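Local atomic coordinates of tryptophan halogenase (Shewanella frigidimarina, PDB entry 2PYX), a protein that probably acts as a flavin-dependent halogenase, using FAD-based monooxygenase-type chemistry on tryptophan or a related substrate. Residues W63-S68 and L367-A372; P126-L129 and Q134-F137. All blocks are in the same frame, centred on the assembly; numbering follows the deposited sequence. Where two conformers were deposited one is given.

Interaction 1 (W63-S68 and L367-A372); sequences WPSMRS and LIEWTA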
# COMPACT_ATOMS: atom_id res chain seq x y z
N TRP A 63 4.15 1.89 1.26
CA TRP A 63 4.47 1.67 2.68
C TRP A 63 6.00 1.77 2.80
O TRP A 63 6.72 1.82 1.80
CB TRP A 63 3.87 0.32 3.21
CG TRP A 63 2.41 0.47 3.59
CD1 TRP A 63 1.36 0.66 2.74
CD2 TRP A 63 1.85 0.50 4.92
NE1 TRP A 63 0.19 0.80 3.45
CE2 TRP A 63 0.46 0.70 4.78
CE3 TRP A 63 2.38 0.37 6.20
CZ2 TRP A 63 -0.39 0.82 5.88
CZ3 TRP A 63 1.54 0.44 7.27
CH2 TRP A 63 0.18 0.66 7.12
N PRO A 64 6.49 1.78 4.04
CA PRO A 64 7.93 1.82 4.23
C PRO A 64 8.69 0.64 3.68
O PRO A 64 9.90 0.75 3.47
CB PRO A 64 8.07 1.90 5.74
CG PRO A 64 6.79 2.53 6.23
CD PRO A 64 5.75 1.96 5.30
N SER A 65 8.00 -0.47 3.46
CA SER A 65 8.58 -1.64 2.81
C SER A 65 9.27 -1.29 1.48
O SER A 65 10.26 -1.94 1.10
CB SER A 65 7.49 -2.67 2.57
OG SER A 65 6.38 -2.08 1.92
N MSE A 66 8.80 -0.24 0.81
CA MSE A 66 9.31 0.10 -0.50
C MSE A 66 10.77 0.52 -0.41
O MSE A 66 11.53 0.31 -1.35
CB MSE A 66 8.49 1.20 -1.14
CG MSE A 66 8.84 1.45 -2.60
SE MSE A 66 8.71 -0.10 -3.79
CE MSE A 66 6.79 -0.18 -3.91
N ARG A 67 11.18 1.08 0.72
CA ARG A 67 12.62 1.38 0.90
C ARG A 67 13.46 0.11 0.77
O ARG A 67 14.51 0.10 0.09
CB ARG A 67 12.88 2.06 2.25
CG ARG A 67 12.23 3.41 2.45
CD ARG A 67 12.57 4.06 3.82
NE ARG A 67 12.03 3.26 4.90
CZ ARG A 67 12.69 2.32 5.57
NH1 ARG A 67 13.96 2.10 5.34
NH2 ARG A 67 12.06 1.62 6.50
N SER A 68 12.96 -0.97 1.39
CA SER A 68 13.65 -2.26 1.33
C SER A 68 13.60 -2.88 -0.06
O SER A 68 14.59 -3.37 -0.54
CB SER A 68 13.10 -3.23 2.38
OG SER A 68 13.71 -4.49 2.24
N LEU A 367 1.01 -5.24 -1.38
CA LEU A 367 0.70 -6.64 -1.75
C LEU A 367 1.62 -7.14 -2.87
O LEU A 367 2.03 -8.30 -2.86
CB LEU A 367 -0.75 -6.79 -2.16
CG LEU A 367 -1.77 -6.76 -1.02
CD1 LEU A 367 -3.19 -6.52 -1.56
CD2 LEU A 367 -1.64 -8.09 -0.27
N ILE A 368 1.92 -6.29 -3.85
CA ILE A 368 2.88 -6.65 -4.87
C ILE A 368 4.24 -7.02 -4.23
O ILE A 368 4.85 -8.08 -4.52
CB ILE A 368 3.02 -5.52 -5.92
CG1 ILE A 368 1.80 -5.49 -6.82
CG2 ILE A 368 4.28 -5.69 -6.73
CD1 ILE A 368 1.66 -4.17 -7.61
N GLU A 369 4.73 -6.15 -3.34
CA GLU A 369 6.01 -6.40 -2.67
C GLU A 369 5.93 -7.69 -1.86
O GLU A 369 6.88 -8.45 -1.86
CB GLU A 369 6.32 -5.25 -1.73
CG GLU A 369 6.59 -3.88 -2.33
CD GLU A 369 6.85 -2.93 -1.17
OE1 GLU A 369 7.99 -2.87 -0.72
OE2 GLU A 369 5.90 -2.29 -0.67
N TRP A 370 4.85 -7.90 -1.12
CA TRP A 370 4.73 -9.09 -0.29
C TRP A 370 4.77 -10.33 -1.19
O TRP A 370 5.49 -11.27 -0.92
CB TRP A 370 3.44 -9.10 0.58
CG TRP A 370 3.29 -10.42 1.20
CD1 TRP A 370 3.99 -10.90 2.29
CD2 TRP A 370 2.50 -11.52 0.72
NE1 TRP A 370 3.66 -12.21 2.52
CE2 TRP A 370 2.75 -12.62 1.59
CE3 TRP A 370 1.59 -11.69 -0.32
CZ2 TRP A 370 2.17 -13.87 1.38
CZ3 TRP A 370 0.99 -12.93 -0.48
CH2 TRP A 370 1.29 -14.01 0.36
N THR A 371 3.96 -10.33 -2.24
CA THR A 371 3.83 -11.54 -3.01
C THR A 371 5.16 -11.88 -3.73
O THR A 371 5.63 -13.03 -3.74
CB THR A 371 2.69 -11.47 -4.04
OG1 THR A 371 1.49 -10.93 -3.46
CG2 THR A 371 2.40 -12.88 -4.55
N ALA A 372 5.77 -10.86 -4.34
CA ALA A 372 7.02 -11.04 -5.07
C ALA A 372 8.16 -11.43 -4.13
O ALA A 372 8.95 -12.31 -4.44
CB ALA A 372 7.36 -9.77 -5.85
O HOH W 1 4.14 -0.23 -0.63
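With CG anti to its carbonyl carbon (chi1 -66°) and the chain extended beyond it, Glu369 reaches from helix 363-377 to helix 65-73 and brings its carboxylate to Ser65, whose OG is turned between backbone N and carbonyl carbon (chi1 51°) to meet it. Ser65 OG donates to Glu369 OE2 over 2.6 Å, arriving on the syn side but 30° out of the carboxylate plane. A water 2.7 Å from Glu369 OE2 donates to the same oxygen and accepts from Trp63 N at 2.8 Å. The other oxygen, OE1, is hydrogen-bonded to Thr69 OG1 one turn further along helix 65-73, so both oxygens of this buried carboxylate are hydrogen-bonded. Selenomethionine Met66, bent at chi2 and chi3, lays its CE against Glu369 CD at 3.9 Å. In this presumed flavin-dependent halogenase, whose predicted FAD-binding GxGxxG turn leads from strand 9-13 into helix 16-31, the contact joins the N-terminal part of helix 65-73 to helix 363-377. Ile368 and Ala372 pack on helix 16-31, while Leu367 and Trp370 pack on helix 383-413. Within helix 363-377, Leu367 O accepts from both Thr371 OG1, at 2.8 Å, and Thr371 N.

Interaction 2 (P126-L129 and Q134-F137); sequences PYWL and QVSF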
# COMPACT_ATOMS: atom_id res chain seq x y z
N PRO A 126 -2.36 1.10 26.34
CA PRO A 126 -3.22 1.12 27.53
C PRO A 126 -2.82 2.15 28.60
O PRO A 126 -3.68 2.54 29.39
CB PRO A 126 -3.11 -0.31 28.09
CG PRO A 126 -1.87 -0.82 27.53
CD PRO A 126 -1.74 -0.22 26.16
N TYR A 127 -1.55 2.54 28.62
CA TYR A 127 -1.08 3.62 29.52
C TYR A 127 -1.50 5.01 29.07
O TYR A 127 -1.61 5.92 29.89
CB TYR A 127 0.46 3.50 29.71
CG TYR A 127 0.81 2.16 30.33
CD1 TYR A 127 0.82 1.97 31.72
CD2 TYR A 127 1.02 1.03 29.53
CE1 TYR A 127 1.04 0.70 32.28
CE2 TYR A 127 1.27 -0.23 30.10
CZ TYR A 127 1.29 -0.38 31.48
OH TYR A 127 1.51 -1.66 31.98
N TRP A 128 -1.72 5.17 27.76
CA TRP A 128 -2.23 6.42 27.23
C TRP A 128 -3.74 6.57 27.50
O TRP A 128 -4.24 7.67 27.71
CB TRP A 128 -1.92 6.54 25.72
CG TRP A 128 -2.82 7.52 25.08
CD1 TRP A 128 -2.70 8.87 25.08
CD2 TRP A 128 -4.05 7.23 24.43
NE1 TRP A 128 -3.75 9.43 24.43
CE2 TRP A 128 -4.62 8.44 24.04
CE3 TRP A 128 -4.74 6.04 24.15
CZ2 TRP A 128 -5.84 8.51 23.37
CZ3 TRP A 128 -5.92 6.11 23.48
CH2 TRP A 128 -6.47 7.32 23.10
N LEU A 129 -4.46 5.46 27.48
CA LEU A 129 -5.90 5.48 27.46
C LEU A 129 -6.56 6.40 28.52
O LEU A 129 -7.50 7.15 28.19
CB LEU A 129 -6.38 4.03 27.55
CG LEU A 129 -7.79 3.69 27.15
CD1 LEU A 129 -8.09 4.09 25.73
CD2 LEU A 129 -8.01 2.19 27.38
N GLN A 134 -7.05 14.48 27.15
CA GLN A 134 -6.03 15.51 27.24
C GLN A 134 -5.01 15.54 26.09
O GLN A 134 -4.47 16.59 25.77
CB GLN A 134 -5.28 15.39 28.56
CG GLN A 134 -6.11 15.89 29.76
CD GLN A 134 -7.16 14.88 30.24
OE1 GLN A 134 -6.85 13.71 30.38
NE2 GLN A 134 -8.38 15.34 30.47
N VAL A 135 -4.74 14.38 25.48
CA VAL A 135 -3.76 14.30 24.42
C VAL A 135 -4.14 13.14 23.49
O VAL A 135 -4.66 12.14 23.96
CB VAL A 135 -2.34 14.08 25.00
CG1 VAL A 135 -2.22 12.76 25.76
CG2 VAL A 135 -1.25 14.22 23.95
N SER A 136 -3.89 13.31 22.19
CA SER A 136 -4.17 12.25 21.22
C SER A 136 -3.23 11.11 21.41
O SER A 136 -2.09 11.28 21.83
CB SER A 136 -4.10 12.75 19.79
OG SER A 136 -2.79 13.14 19.42
N PHE A 137 -3.69 9.91 21.06
CA PHE A 137 -2.81 8.77 21.06
C PHE A 137 -1.56 9.04 20.22
O PHE A 137 -0.44 8.82 20.67
CB PHE A 137 -3.59 7.55 20.54
CG PHE A 137 -2.77 6.30 20.41
CD1 PHE A 137 -2.12 5.74 21.50
CD2 PHE A 137 -2.63 5.69 19.18
CE1 PHE A 137 -1.36 4.57 21.36
CE2 PHE A 137 -1.90 4.53 19.03
CZ PHE A 137 -1.24 3.98 20.11
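Trp128 and Phe137 bring the two backbones closest, their CA atoms 6.6 Å apart, where the short helix 125-128 is faced by the irregular chain leading into helix 137-141. The Trp128 indole lies between, its edge given to a carbonyl and one face to Phe137. NE1 donates to Val135 O at 2.9 Å in a nearly straight bond. The oxygen lies in the indole plane, yet NE1 sits 43° out of the carbonyl plane, so the bond does not follow a lone pair. Phe137 CB makes a CH-pi contact, 3.6 Å from the centroid of the six-membered ring and almost on its normal. From there CG turns anti to the backbone N (chi1 177°), carrying the phenyl ring obliquely along the same side of the indole, where Phe137 CD1 meets Trp128 CE3 at 3.7 Å, with the ring planes inclined at 58°. Val135 adds CG1, 3.9 Å from Trp128 NE1. Ser136 is the N-cap of helix 137-141, its OG accepting from Glu139 N, and the contact packs helix 125-128 against the loop entering that helix. Around it, Tyr467 and Tyr470 of helix 462-471 meet the Phe137 and Trp128 rings respectively, and Phe494 of helix 484-507 touches Trp128.

Interactions 1 and 2 are separate centres of packing, 31 Å apart between centres and about 13 Å between nearest atoms. Interaction 1 is a long-range contact that bridges 298 intervening residues; interaction 2 is local, closes over only four, and lies within that same span. Their surroundings differ too. Interaction 1 lies 8 Å from the chain centre, with the Met66 side chain about 7 Å from that of Thr17, predicted to bind FAD, and about 9 Å from that of Lys89, the predicted active-site residue; a tetraethylene glycol, probably from the crystallisation liquor, lies about 4 Å from the Glu369 side chain. Interaction 2, 27 Å from the chain centre, is helix-to-loop packing away from those sites.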